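Tyrocidine synthetase 3 (Brevibacillus brevis, PDB 2JGP) probably forms peptide bonds in tyrocidine assembly, as a carrier and condensation bidomain of a nonribosomal peptide synthetase. Local coordinates at residues R142-H147 / V198-R203; E181-L186 / L207-D212; A335-L340 / I350-P355; E474-G479 / R497-I502. All coordinates share one frame; numbering follows the deposited sequence.

Contact 1 of 4, residues R142-H147 / V198-R203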
loop_
_atom_site.group_PDB
_atom_site.type_symbol
_atom_site.label_atom_id
_atom_site.label_comp_id
_atom_site.label_asym_id
_atom_site.label_seq_id
_atom_site.Cartn_x
_atom_site.Cartn_y
_atom_site.Cartn_z
ATOM N N ARG A 142 -10.493 24.842 5.564
ATOM C CA ARG A 142 -11.234 23.865 6.363
ATOM C C ARG A 142 -10.528 22.508 6.397
ATOM O O ARG A 142 -10.455 21.886 7.451
ATOM C CB ARG A 142 -12.669 23.710 5.853
ATOM C CG ARG A 142 -13.577 24.890 6.194
ATOM C CD ARG A 142 -15.039 24.564 5.932
ATOM N NE ARG A 142 -15.942 25.561 6.512
ATOM C CZ ARG A 142 -16.194 26.763 5.995
ATOM N NH1 ARG A 142 -15.610 27.163 4.868
ATOM N NH2 ARG A 142 -17.035 27.583 6.616
ATOM N N LEU A 143 -10.002 22.061 5.255
ATOM C CA LEU A 143 -9.243 20.803 5.192
ATOM C C LEU A 143 -8.046 20.839 6.125
ATOM O O LEU A 143 -7.773 19.869 6.836
ATOM C CB LEU A 143 -8.736 20.516 3.773
ATOM C CG LEU A 143 -9.673 19.882 2.741
ATOM C CD1 LEU A 143 -8.875 19.635 1.464
ATOM C CD2 LEU A 143 -10.281 18.581 3.253
ATOM N N ILE A 144 -7.321 21.956 6.087
ATOM C CA ILE A 144 -6.155 22.161 6.943
ATOM C C ILE A 144 -6.556 22.148 8.418
ATOM O O ILE A 144 -5.871 21.544 9.236
ATOM C CB ILE A 144 -5.433 23.482 6.599
ATOM C CG1 ILE A 144 -4.808 23.394 5.201
ATOM C CG2 ILE A 144 -4.347 23.782 7.623
ATOM C CD1 ILE A 144 -4.427 24.742 4.612
ATOM N N ALA A 145 -7.668 22.804 8.750
ATOM C CA ALA A 145 -8.212 22.759 10.112
ATOM C C ALA A 145 -8.611 21.337 10.521
ATOM O O ALA A 145 -8.408 20.935 11.669
ATOM C CB ALA A 145 -9.415 23.695 10.242
ATOM N N ARG A 146 -9.171 20.586 9.577
ATOM C CA ARG A 146 -9.681 19.234 9.839
ATOM C C ARG A 146 -8.590 18.191 10.060
ATOM O O ARG A 146 -8.715 17.337 10.940
ATOM C CB ARG A 146 -10.580 18.786 8.679
ATOM C CG ARG A 146 -11.041 17.334 8.725
ATOM C CD ARG A 146 -12.052 17.077 7.613
ATOM N NE ARG A 146 -12.354 15.657 7.430
ATOM C CZ ARG A 146 -13.149 14.950 8.229
ATOM N NH1 ARG A 146 -13.691 15.498 9.306
ATOM N NH2 ARG A 146 -13.374 13.673 7.961
ATOM N N HIS A 147 -7.538 18.245 9.248
ATOM C CA HIS A 147 -6.525 17.193 9.221
ATOM C C HIS A 147 -5.230 17.648 9.885
ATOM O O HIS A 147 -4.529 18.503 9.350
ATOM C CB HIS A 147 -6.260 16.771 7.771
ATOM C CG HIS A 147 -7.435 16.121 7.111
ATOM N ND1 HIS A 147 -7.943 14.908 7.525
ATOM C CD2 HIS A 147 -8.210 16.518 6.075
ATOM C CE1 HIS A 147 -8.978 14.585 6.771
ATOM N NE2 HIS A 147 -9.161 15.544 5.883
ATOM N N VAL A 198 7.981 24.220 8.728
ATOM C CA VAL A 198 6.898 25.178 8.528
ATOM C C VAL A 198 5.635 24.491 8.022
ATOM O O VAL A 198 5.585 24.010 6.890
ATOM C CB VAL A 198 7.316 26.286 7.540
ATOM C CG1 VAL A 198 6.144 27.233 7.246
ATOM C CG2 VAL A 198 8.507 27.061 8.087
ATOM N N ALA A 199 4.622 24.443 8.880
ATOM C CA ALA A 199 3.297 23.988 8.494
ATOM C C ALA A 199 2.524 25.184 7.929
ATOM O O ALA A 199 2.776 26.329 8.319
ATOM C CB ALA A 199 2.566 23.383 9.695
ATOM N N PRO A 200 1.602 24.940 6.988
ATOM C CA PRO A 200 1.185 23.661 6.430
ATOM C C PRO A 200 2.113 23.167 5.315
ATOM O O PRO A 200 2.602 23.966 4.503
ATOM C CB PRO A 200 -0.194 23.979 5.863
ATOM C CG PRO A 200 -0.071 25.386 5.407
ATOM C CD PRO A 200 0.864 26.060 6.375
ATOM N N LEU A 201 2.343 21.861 5.271
ATOM C CA LEU A 201 3.123 21.257 4.192
ATOM C C LEU A 201 2.229 20.913 2.997
ATOM O O LEU A 201 2.307 19.823 2.429
ATOM C CB LEU A 201 3.874 20.027 4.699
ATOM C CG LEU A 201 4.898 20.381 5.776
ATOM C CD1 LEU A 201 5.335 19.152 6.545
ATOM C CD2 LEU A 201 6.095 21.108 5.155
ATOM N N ILE A 202 1.380 21.866 2.627
ATOM C CA ILE A 202 0.555 21.762 1.436
ATOM C C ILE A 202 0.495 23.150 0.832
ATOM O O ILE A 202 0.440 24.148 1.561
ATOM C CB ILE A 202 -0.867 21.219 1.749
ATOM C CG1 ILE A 202 -1.694 21.086 0.462
ATOM C CG2 ILE A 202 -1.591 22.112 2.751
ATOM C CD1 ILE A 202 -2.947 20.217 0.603
ATOM N N ARG A 203 0.540 23.216 -0.494
ATOM C CA ARG A 203 0.400 24.489 -1.197
ATOM C C ARG A 203 -0.502 24.309 -2.407
ATOM O O ARG A 203 -0.609 23.212 -2.969
ATOM C CB ARG A 203 1.759 25.084 -1.585
ATOM C CG ARG A 203 2.751 24.122 -2.209
ATOM C CD ARG A 203 4.014 24.858 -2.660
ATOM N NE ARG A 203 4.929 25.167 -1.556
ATOM C CZ ARG A 203 6.150 24.655 -1.391
ATOM N NH1 ARG A 203 6.662 23.798 -2.261
ATOM N NH2 ARG A 203 6.877 25.012 -0.342
#

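Contact 2 of 4, residues E181-L186 / L207-D212. Unlike the reference sequence in segment 181-186: E181 (reference Gln).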
loop_
_atom_site.group_PDB
_atom_site.type_symbol
_atom_site.label_atom_id
_atom_site.label_comp_id
_atom_site.label_asym_id
_atom_site.label_seq_id
_atom_site.Cartn_x
_atom_site.Cartn_y
_atom_site.Cartn_z
ATOM N N GLU A 181 -1.060 26.950 -22.384
ATOM C CA GLU A 181 0.309 26.496 -22.649
ATOM C C GLU A 181 1.285 26.975 -21.569
ATOM O O GLU A 181 2.182 26.232 -21.174
ATOM C CB GLU A 181 0.786 26.953 -24.035
ATOM C CG GLU A 181 1.919 26.102 -24.606
ATOM C CD GLU A 181 1.475 24.686 -24.938
ATOM O OE1 GLU A 181 0.595 24.529 -25.814
ATOM O OE2 GLU A 181 1.999 23.730 -24.325
ATOM N N GLU A 182 1.106 28.205 -21.091
ATOM C CA GLU A 182 1.888 28.709 -19.956
ATOM C C GLU A 182 1.629 27.881 -18.694
ATOM O O GLU A 182 2.544 27.633 -17.908
ATOM C CB GLU A 182 1.570 30.182 -19.686
ATOM C CG GLU A 182 2.061 31.134 -20.765
ATOM C CD GLU A 182 1.653 32.580 -20.518
ATOM O OE1 GLU A 182 0.717 32.817 -19.721
ATOM O OE2 GLU A 182 2.273 33.481 -21.126
ATOM N N ALA A 183 0.381 27.457 -18.501
ATOM C CA ALA A 183 0.027 26.616 -17.360
ATOM C C ALA A 183 0.788 25.289 -17.387
ATOM O O ALA A 183 1.210 24.794 -16.343
ATOM C CB ALA A 183 -1.478 26.368 -17.318
ATOM N N ARG A 184 0.969 24.728 -18.582
ATOM C CA ARG A 184 1.678 23.456 -18.742
ATOM C C ARG A 184 3.129 23.504 -18.259
ATOM O O ARG A 184 3.607 22.539 -17.665
ATOM C CB ARG A 184 1.630 22.979 -20.199
ATOM C CG ARG A 184 0.262 22.491 -20.639
ATOM C CD ARG A 184 0.351 21.614 -21.880
ATOM N NE ARG A 184 -0.950 21.049 -22.237
ATOM C CZ ARG A 184 -1.906 21.684 -22.914
ATOM N NH1 ARG A 184 -1.737 22.938 -23.336
ATOM N NH2 ARG A 184 -3.048 21.057 -23.172
ATOM N N GLU A 185 3.823 24.615 -18.506
ATOM C CA GLU A 185 5.208 24.757 -18.034
ATOM C C GLU A 185 5.230 25.137 -16.552
ATOM O O GLU A 185 6.051 24.622 -15.789
ATOM C CB GLU A 185 5.983 25.803 -18.846
ATOM C CG GLU A 185 7.471 25.461 -19.177
ATOM C CD GLU A 185 8.068 24.296 -18.379
ATOM O OE1 GLU A 185 8.313 23.234 -18.996
ATOM O OE2 GLU A 185 8.303 24.429 -17.153
ATOM N N LEU A 186 4.334 26.033 -16.145
ATOM C CA LEU A 186 4.257 26.441 -14.737
ATOM C C LEU A 186 4.112 25.255 -13.803
ATOM O O LEU A 186 4.836 25.153 -12.815
ATOM C CB LEU A 186 3.093 27.405 -14.490
ATOM C CG LEU A 186 3.402 28.896 -14.496
ATOM C CD1 LEU A 186 2.155 29.653 -14.071
ATOM C CD2 LEU A 186 4.564 29.242 -13.581
ATOM N N LEU A 207 -4.916 28.464 -11.318
ATOM C CA LEU A 207 -4.548 29.156 -12.548
ATOM C C LEU A 207 -5.756 29.238 -13.469
ATOM O O LEU A 207 -6.236 28.214 -13.948
ATOM C CB LEU A 207 -3.418 28.414 -13.262
ATOM C CG LEU A 207 -2.219 27.989 -12.416
ATOM C CD1 LEU A 207 -1.298 27.099 -13.242
ATOM C CD2 LEU A 207 -1.478 29.211 -11.888
ATOM N N LYS A 208 -6.244 30.455 -13.693
ATOM C CA LYS A 208 -7.297 30.709 -14.670
ATOM C C LYS A 208 -6.678 30.715 -16.063
ATOM O O LYS A 208 -5.860 31.583 -16.379
ATOM C CB LYS A 208 -7.971 32.051 -14.385
ATOM C CG LYS A 208 -9.108 32.405 -15.342
ATOM C CD LYS A 208 -10.011 33.484 -14.750
ATOM C CE LYS A 208 -11.295 33.674 -15.551
ATOM N NZ LYS A 208 -11.266 34.882 -16.415
ATOM N N ILE A 209 -7.056 29.732 -16.878
ATOM C CA ILE A 209 -6.529 29.592 -18.241
ATOM C C ILE A 209 -7.533 30.039 -19.299
ATOM O O ILE A 209 -7.202 30.134 -20.485
ATOM C CB ILE A 209 -6.043 28.143 -18.529
ATOM C CG1 ILE A 209 -7.204 27.140 -18.518
ATOM C CG2 ILE A 209 -4.992 27.740 -17.514
ATOM C CD1 ILE A 209 -6.796 25.730 -18.899
ATOM N N GLY A 210 -8.759 30.317 -18.865
ATOM C CA GLY A 210 -9.787 30.820 -19.756
ATOM C C GLY A 210 -11.071 31.160 -19.031
ATOM O O GLY A 210 -11.277 30.766 -17.882
ATOM N N GLU A 211 -11.898 31.948 -19.714
ATOM C CA GLU A 211 -13.304 32.200 -19.376
ATOM C C GLU A 211 -13.830 31.407 -18.170
ATOM O O GLU A 211 -13.905 31.949 -17.066
ATOM C CB GLU A 211 -14.200 31.986 -20.621
ATOM C CG GLU A 211 -13.557 32.377 -21.969
ATOM C CD GLU A 211 -12.366 31.493 -22.364
ATOM O OE1 GLU A 211 -12.306 30.316 -21.942
ATOM O OE2 GLU A 211 -11.471 31.991 -23.082
ATOM N N ASP A 212 -14.178 30.136 -18.370
ATOM C CA ASP A 212 -14.642 29.272 -17.280
ATOM C C ASP A 212 -13.744 28.038 -17.201
ATOM O O ASP A 212 -14.222 26.914 -17.076
ATOM C CB ASP A 212 -16.116 28.860 -17.495
ATOM C CG ASP A 212 -17.111 29.907 -17.000
ATOM O OD1 ASP A 212 -16.839 30.600 -15.997
ATOM O OD2 ASP A 212 -18.190 30.025 -17.613
#

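Contact 3 of 4, residues A335-L340 / I350-P355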
loop_
_atom_site.group_PDB
_atom_site.type_symbol
_atom_site.label_atom_id
_atom_site.label_comp_id
_atom_site.label_asym_id
_atom_site.label_seq_id
_atom_site.Cartn_x
_atom_site.Cartn_y
_atom_site.Cartn_z
ATOM N N ALA A 335 0.880 -14.524 -8.296
ATOM C CA ALA A 335 1.395 -15.842 -8.619
ATOM C C ALA A 335 1.843 -15.899 -10.081
ATOM O O ALA A 335 2.947 -16.348 -10.375
ATOM C CB ALA A 335 0.332 -16.909 -8.336
ATOM N N ALA A 336 0.989 -15.428 -10.990
ATOM C CA ALA A 336 1.311 -15.394 -12.421
ATOM C C ALA A 336 2.518 -14.496 -12.695
ATOM O O ALA A 336 3.342 -14.784 -13.562
ATOM C CB ALA A 336 0.104 -14.913 -13.233
ATOM N N TYR A 337 2.618 -13.406 -11.946
ATOM C CA TYR A 337 3.738 -12.494 -12.102
ATOM C C TYR A 337 5.040 -13.178 -11.682
ATOM O O TYR A 337 6.050 -13.069 -12.380
ATOM C CB TYR A 337 3.488 -11.204 -11.317
ATOM C CG TYR A 337 4.562 -10.163 -11.504
ATOM C CD1 TYR A 337 4.873 -9.676 -12.770
ATOM C CD2 TYR A 337 5.260 -9.654 -10.413
ATOM C CE1 TYR A 337 5.864 -8.716 -12.945
ATOM C CE2 TYR A 337 6.253 -8.694 -10.583
ATOM C CZ TYR A 337 6.543 -8.227 -11.850
ATOM O OH TYR A 337 7.529 -7.280 -12.027
ATOM N N ASN A 338 5.015 -13.912 -10.572
ATOM C CA ASN A 338 6.186 -14.690 -10.151
ATOM C C ASN A 338 6.676 -15.715 -11.185
ATOM O O ASN A 338 7.886 -15.887 -11.368
ATOM C CB ASN A 338 5.938 -15.397 -8.819
ATOM C CG ASN A 338 6.229 -14.514 -7.633
ATOM O OD1 ASN A 338 7.297 -14.612 -7.025
ATOM N ND2 ASN A 338 5.288 -13.647 -7.296
ATOM N N VAL A 339 5.752 -16.402 -11.853
ATOM C CA VAL A 339 6.157 -17.352 -12.906
ATOM C C VAL A 339 6.716 -16.621 -14.141
ATOM O O VAL A 339 7.662 -17.098 -14.767
ATOM C CB VAL A 339 5.059 -18.409 -13.276
ATOM C CG1 VAL A 339 3.670 -17.998 -12.823
ATOM C CG2 VAL A 339 5.086 -18.759 -14.772
ATOM N N LEU A 340 6.156 -15.453 -14.453
ATOM C CA LEU A 340 6.673 -14.593 -15.523
ATOM C C LEU A 340 8.139 -14.241 -15.262
ATOM O O LEU A 340 9.000 -14.441 -16.123
ATOM C CB LEU A 340 5.847 -13.306 -15.616
ATOM C CG LEU A 340 5.767 -12.500 -16.927
ATOM C CD1 LEU A 340 5.828 -11.014 -16.633
ATOM C CD2 LEU A 340 6.797 -12.880 -17.966
ATOM N N ILE A 350 12.294 -15.905 -5.794
ATOM C CA ILE A 350 12.047 -14.543 -6.254
ATOM C C ILE A 350 11.341 -13.714 -5.193
ATOM O O ILE A 350 10.393 -14.189 -4.562
ATOM C CB ILE A 350 11.164 -14.548 -7.526
ATOM C CG1 ILE A 350 11.834 -15.390 -8.623
ATOM C CG2 ILE A 350 10.904 -13.111 -8.006
ATOM C CD1 ILE A 350 11.222 -15.252 -9.976
ATOM N N ILE A 351 11.801 -12.475 -5.019
ATOM C CA ILE A 351 11.187 -11.524 -4.085
ATOM C C ILE A 351 10.549 -10.387 -4.884
ATOM O O ILE A 351 11.193 -9.796 -5.752
ATOM C CB ILE A 351 12.219 -10.958 -3.088
ATOM C CG1 ILE A 351 12.992 -12.103 -2.414
ATOM C CG2 ILE A 351 11.531 -10.085 -2.037
ATOM C CD1 ILE A 351 14.197 -11.654 -1.637
ATOM N N VAL A 352 9.277 -10.111 -4.599
ATOM C CA VAL A 352 8.527 -9.041 -5.254
ATOM C C VAL A 352 7.981 -8.102 -4.189
ATOM O O VAL A 352 7.334 -8.549 -3.256
ATOM C CB VAL A 352 7.340 -9.603 -6.062
ATOM C CG1 VAL A 352 6.459 -8.465 -6.592
ATOM C CG2 VAL A 352 7.849 -10.503 -7.208
ATOM N N GLY A 353 8.244 -6.809 -4.330
ATOM C CA GLY A 353 7.685 -5.814 -3.414
ATOM C C GLY A 353 6.202 -5.638 -3.655
ATOM O O GLY A 353 5.780 -5.461 -4.789
ATOM N N THR A 354 5.401 -5.714 -2.595
ATOM C CA THR A 354 3.962 -5.479 -2.705
ATOM C C THR A 354 3.510 -4.378 -1.739
ATOM O O THR A 354 3.433 -4.596 -0.524
ATOM C CB THR A 354 3.149 -6.753 -2.451
ATOM O OG1 THR A 354 3.459 -7.290 -1.160
ATOM C CG2 THR A 354 3.444 -7.805 -3.523
ATOM N N PRO A 355 3.227 -3.183 -2.268
ATOM C CA PRO A 355 2.684 -2.134 -1.407
ATOM C C PRO A 355 1.317 -2.494 -0.828
ATOM O O PRO A 355 0.504 -3.132 -1.499
ATOM C CB PRO A 355 2.592 -0.920 -2.343
ATOM C CG PRO A 355 3.558 -1.222 -3.459
ATOM C CD PRO A 355 3.452 -2.697 -3.644
#

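Contact 4 of 4, residues E474-G479 / R497-I502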
loop_
_atom_site.group_PDB
_atom_site.type_symbol
_atom_site.label_atom_id
_atom_site.label_comp_id
_atom_site.label_asym_id
_atom_site.label_seq_id
_atom_site.Cartn_x
_atom_site.Cartn_y
_atom_site.Cartn_z
ATOM N N GLU A 474 -14.434 -2.753 -17.989
ATOM C CA GLU A 474 -14.650 -3.571 -19.185
ATOM C C GLU A 474 -13.465 -4.501 -19.475
ATOM O O GLU A 474 -13.501 -5.261 -20.435
ATOM C CB GLU A 474 -15.009 -2.710 -20.411
ATOM C CG GLU A 474 -13.882 -1.884 -21.031
ATOM C CD GLU A 474 -13.585 -0.614 -20.257
ATOM O OE1 GLU A 474 -13.881 0.486 -20.773
ATOM O OE2 GLU A 474 -13.063 -0.720 -19.128
ATOM N N GLU A 475 -12.419 -4.421 -18.651
ATOM C CA GLU A 475 -11.343 -5.417 -18.633
ATOM C C GLU A 475 -10.293 -5.057 -17.590
ATOM O O GLU A 475 -10.241 -3.928 -17.106
ATOM C CB GLU A 475 -10.658 -5.551 -20.000
ATOM C CG GLU A 475 -10.158 -4.239 -20.592
ATOM C CD GLU A 475 -9.361 -4.430 -21.869
ATOM O OE1 GLU A 475 -9.003 -5.581 -22.199
ATOM O OE2 GLU A 475 -9.090 -3.420 -22.548
ATOM N N MET A 476 -9.464 -6.035 -17.247
ATOM C CA MET A 476 -8.253 -5.784 -16.489
ATOM C C MET A 476 -7.186 -5.308 -17.472
ATOM O O MET A 476 -7.028 -5.890 -18.545
ATOM C CB MET A 476 -7.789 -7.062 -15.793
ATOM C CG MET A 476 -6.564 -6.889 -14.914
ATOM S SD MET A 476 -5.820 -8.467 -14.470
ATOM C CE MET A 476 -5.157 -8.987 -16.051
ATOM N N THR A 477 -6.475 -4.242 -17.114
ATOM C CA THR A 477 -5.350 -3.763 -17.908
ATOM C C THR A 477 -4.055 -4.031 -17.159
ATOM O O THR A 477 -4.027 -4.024 -15.928
ATOM C CB THR A 477 -5.450 -2.260 -18.201
ATOM O OG1 THR A 477 -5.387 -1.528 -16.975
ATOM C CG2 THR A 477 -6.749 -1.938 -18.927
ATOM N N ILE A 478 -2.994 -4.270 -17.924
ATOM C CA ILE A 478 -1.673 -4.569 -17.392
ATOM C C ILE A 478 -0.735 -3.420 -17.753
ATOM O O ILE A 478 -0.526 -3.137 -18.932
ATOM C CB ILE A 478 -1.144 -5.901 -17.984
ATOM C CG1 ILE A 478 -1.996 -7.070 -17.487
ATOM C CG2 ILE A 478 0.309 -6.145 -17.598
ATOM C CD1 ILE A 478 -1.936 -7.269 -15.985
ATOM N N GLY A 479 -0.198 -2.753 -16.732
ATOM C CA GLY A 479 0.736 -1.643 -16.921
ATOM C C GLY A 479 2.121 -2.009 -16.416
ATOM O O GLY A 479 2.257 -2.653 -15.372
ATOM N N ARG A 497 2.757 -9.179 -22.988
ATOM C CA ARG A 497 2.064 -10.227 -23.743
ATOM C C ARG A 497 2.342 -11.601 -23.142
ATOM O O ARG A 497 1.454 -12.447 -23.091
ATOM C CB ARG A 497 2.488 -10.228 -25.221
ATOM C CG ARG A 497 2.091 -8.979 -26.005
ATOM C CD ARG A 497 2.182 -9.199 -27.518
ATOM N NE ARG A 497 3.553 -9.447 -27.979
ATOM C CZ ARG A 497 4.460 -8.503 -28.236
ATOM N NH1 ARG A 497 4.175 -7.211 -28.084
ATOM N NH2 ARG A 497 5.675 -8.856 -28.648
ATOM N N HIS A 498 3.581 -11.819 -22.699
ATOM C CA HIS A 498 3.954 -13.076 -22.057
ATOM C C HIS A 498 3.218 -13.283 -20.733
ATOM O O HIS A 498 2.861 -14.412 -20.395
ATOM C CB HIS A 498 5.470 -13.172 -21.858
ATOM C CG HIS A 498 6.227 -13.448 -23.122
ATOM N ND1 HIS A 498 5.618 -13.899 -24.273
ATOM C CD2 HIS A 498 7.547 -13.363 -23.406
ATOM C CE1 HIS A 498 6.529 -14.060 -25.218
ATOM N NE2 HIS A 498 7.709 -13.743 -24.716
ATOM N N PHE A 499 2.968 -12.205 -19.995
ATOM C CA PHE A 499 2.138 -12.303 -18.793
ATOM C C PHE A 499 0.735 -12.808 -19.152
ATOM O O PHE A 499 0.179 -13.675 -18.467
ATOM C CB PHE A 499 2.034 -10.962 -18.057
ATOM C CG PHE A 499 1.142 -11.017 -16.843
ATOM C CD1 PHE A 499 1.632 -11.477 -15.629
ATOM C CD2 PHE A 499 -0.192 -10.644 -16.925
ATOM C CE1 PHE A 499 0.807 -11.550 -14.513
ATOM C CE2 PHE A 499 -1.028 -10.718 -15.812
ATOM C CZ PHE A 499 -0.522 -11.171 -14.606
ATOM N N LEU A 500 0.169 -12.257 -20.224
ATOM C CA LEU A 500 -1.173 -12.634 -20.657
ATOM C C LEU A 500 -1.225 -14.065 -21.177
ATOM O O LEU A 500 -2.235 -14.739 -21.010
ATOM C CB LEU A 500 -1.698 -11.675 -21.728
ATOM C CG LEU A 500 -1.862 -10.218 -21.299
ATOM C CD1 LEU A 500 -2.332 -9.379 -22.484
ATOM C CD2 LEU A 500 -2.821 -10.101 -20.123
ATOM N N THR A 501 -0.149 -14.522 -21.820
ATOM C CA THR A 501 -0.075 -15.913 -22.256
ATOM C C THR A 501 -0.021 -16.847 -21.037
ATOM O O THR A 501 -0.721 -17.854 -20.993
ATOM C CB THR A 501 1.113 -16.174 -23.220
ATOM O OG1 THR A 501 2.350 -15.867 -22.572
ATOM C CG2 THR A 501 0.992 -15.317 -24.469
ATOM N N ILE A 502 0.789 -16.495 -20.038
ATOM C CA ILE A 502 0.856 -17.286 -18.812
ATOM C C ILE A 502 -0.523 -17.321 -18.145
ATOM O O ILE A 502 -1.000 -18.384 -17.736
ATOM C CB ILE A 502 1.926 -16.742 -17.832
ATOM C CG1 ILE A 502 3.330 -17.019 -18.374
ATOM C CG2 ILE A 502 1.767 -17.381 -16.449
ATOM C CD1 ILE A 502 4.419 -16.188 -17.714
#

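Contact 1 of 4, residues R142-H147 / V198-R203
I144 meets P200 and I202 through apolar carbons alone. The I144 atom CG1 lies 4.2 Å from I202 CG2. The terminal I144 CD1 ends 4.5 Å from P200 CG. With chi1 at -67° and the chain extended beyond it, CD1 is carried outward from the helix to P200. Both distances are loose van der Waals contacts, and the buried surface is small, 99 Å² over both sides.

The 198-203 segment is bent by its backbone. The peptide bond before P200 is cis, and L201 is the centre of an inverse gamma turn, with a weak hydrogen bond from I202 N to P200 O (3.1 Å). The chain then enters strand 202-210. The contact therefore joins the C-terminal end of helix 133-146 to the start of a strand in the five-stranded mixed sheet of the condensation domain. L201 also shares a backbone hydrogen bond with H221, the first residue of the HHxxxDG motif of this family. V169 and F171 pack on I144 as well, and T218 and M220 touch I202.

No hydrogen bond crosses between the two segments; the polar groups at the helix end turn to other partners. H147 is the first residue to leave helical geometry, yet its N still bonds L143 O (2.9 Å). R146 CG sits 3.8 Å above the plane of the H147 ring, over its centre. The NE of R146 and the NE2 of H147 both reach OE1 of E236 in helix 227-241, the first as a salt bridge and the second as a hydrogen bond.

Contact 2 of 4, residues E181-L186 / L207-D212
L207 and A183 bring strand 202-210 against helix 180-189. The L207 side chain can be followed outward. CB points to the helix, and CG, beside the backbone N at chi1 -48°, carries the branch point the same way. From there the two methyls part. CD1 goes to the A183 methyl, with L207 CD1 to A183 CB at 4.1 Å. CD2 goes to the next turn, where it lies 4.3 Å from L186 CD1.

I209, two residues on, supplies the closest approach. Its CG2 is 3.8 Å from A183 CB. The small methyl of A183 is thus met by both strand residues. The local axes of helix and strand run 150° apart in direction and come within 9.2 Å. This is the packing of a beta-alpha-beta unit, made of strand 174-177, helix 180-189 and strand 202-210. A classic beta bulge at I209 and G210 lies at the end of the strand. V178 also touches A183 and L186, and F452 touches A183.

No hydrogen bond or salt bridge crosses the contact. L186 lies at its more exposed edge. Cohesion comes from dispersion and partial burial of methyl groups, so it depends on fit and not on direction.

Contact 3 of 4, residues A335-L340 / I350-P355
N338 and Y337 face I350 and V352, and this is the close half of the contact. The shortest approach, 3.7 Å, is from the backbone oxygen N338 O to the methyl I350 CD1. The N338 and I350 side chains run alongside each other with opposite headings; N338 OD1 is 3.9 Å from I350 CB. On the other branch, N338 ND2 lies 4.1 Å from V352 CG2. This NH2 is hydrogen-bonded to L334 O one turn back, which would help fix the amide rotation. With CG anti to the backbone N (chi1 -176°), the Y337 ring is placed beside V352. V352 CG1 meets its edge, near the ring plane, 4.0 Å from Y337 CE2. The phenol OH is hydrogen-bonded to T430 OG1.

Beyond V352 the fit opens out. The short axes cross, with 131° between their directions and a closest approach of 9.6 Å, and T354 and P355 make no contact with the helix segment. P355 is partly exposed, while the four touching residues are all buried.

Strand 350-356 pairs antiparallel with strand 373-379. G353 also bonds T430 and F432 of strand 430-435. Helix 329-345 is enclosed further by helices 387-403 and 489-508.

Contact 4 of 4, residues E474-G479 / R497-I502
I478 is the main bump of the strand, and it fits into the hollow between F499 and L500 on the helix. Its CD1 approaches the ring obliquely, 3.6 Å from F499 CE2. The next carbon back serves both walls: I478 CG1 is 4.0 Å from F499 CD2 and 4.1 Å from L500 CD2. The two torsions of I478, -67° and -63°, fold the chain so that CD1 turns to the phenylalanine. The isoleucine stands roughly perpendicular to the phenylalanine side chain and lies antiparallel alongside L500.

M476 gives a second, looser bump. Its CE methyl comes to the edge of the ring, near the ring plane, at 4.5 Å from F499 CE2. Both contacts therefore fall on the same ring carbon.

Strand 476-483 belongs to a four-stranded mixed sheet of the condensation domain, and helix 489-508 packs on one of its faces. The local axes lie 10.1 Å apart and run at 137°. F467, from the adjacent strand 465-471, meets the F499 ring and also touches I478. L333 of helix 329-345 reaches both M476 and F499.

Away from the sheet, the hydroxyl of T501 donates to H498 O, with 2.7 Å from OG1 to O. I502 N bonds the same oxygen from the same face of the carbonyl plane.

Contacts 1 and 2 come first along the chain and share strand 202-210 of the five-stranded sheet. Their segments alternate in sequence, and their centres are 25 Å apart. Contacts 3 and 4 follow in series, with centres 15 Å apart. They touch directly: helix 329-345 packs on helix 489-508, with L340 CA 3.5 Å from I502 CD1. Contact 1 lies across the chain's centre from both, at about 38 Å and 40 Å between centres; for contact 2 these distances are about 42 Å and 37 Å. All four lie in the condensation domain. This is consistent with its two-lobed build, one pair per lobe, the HHxxxDG active site probably lying between the lobes.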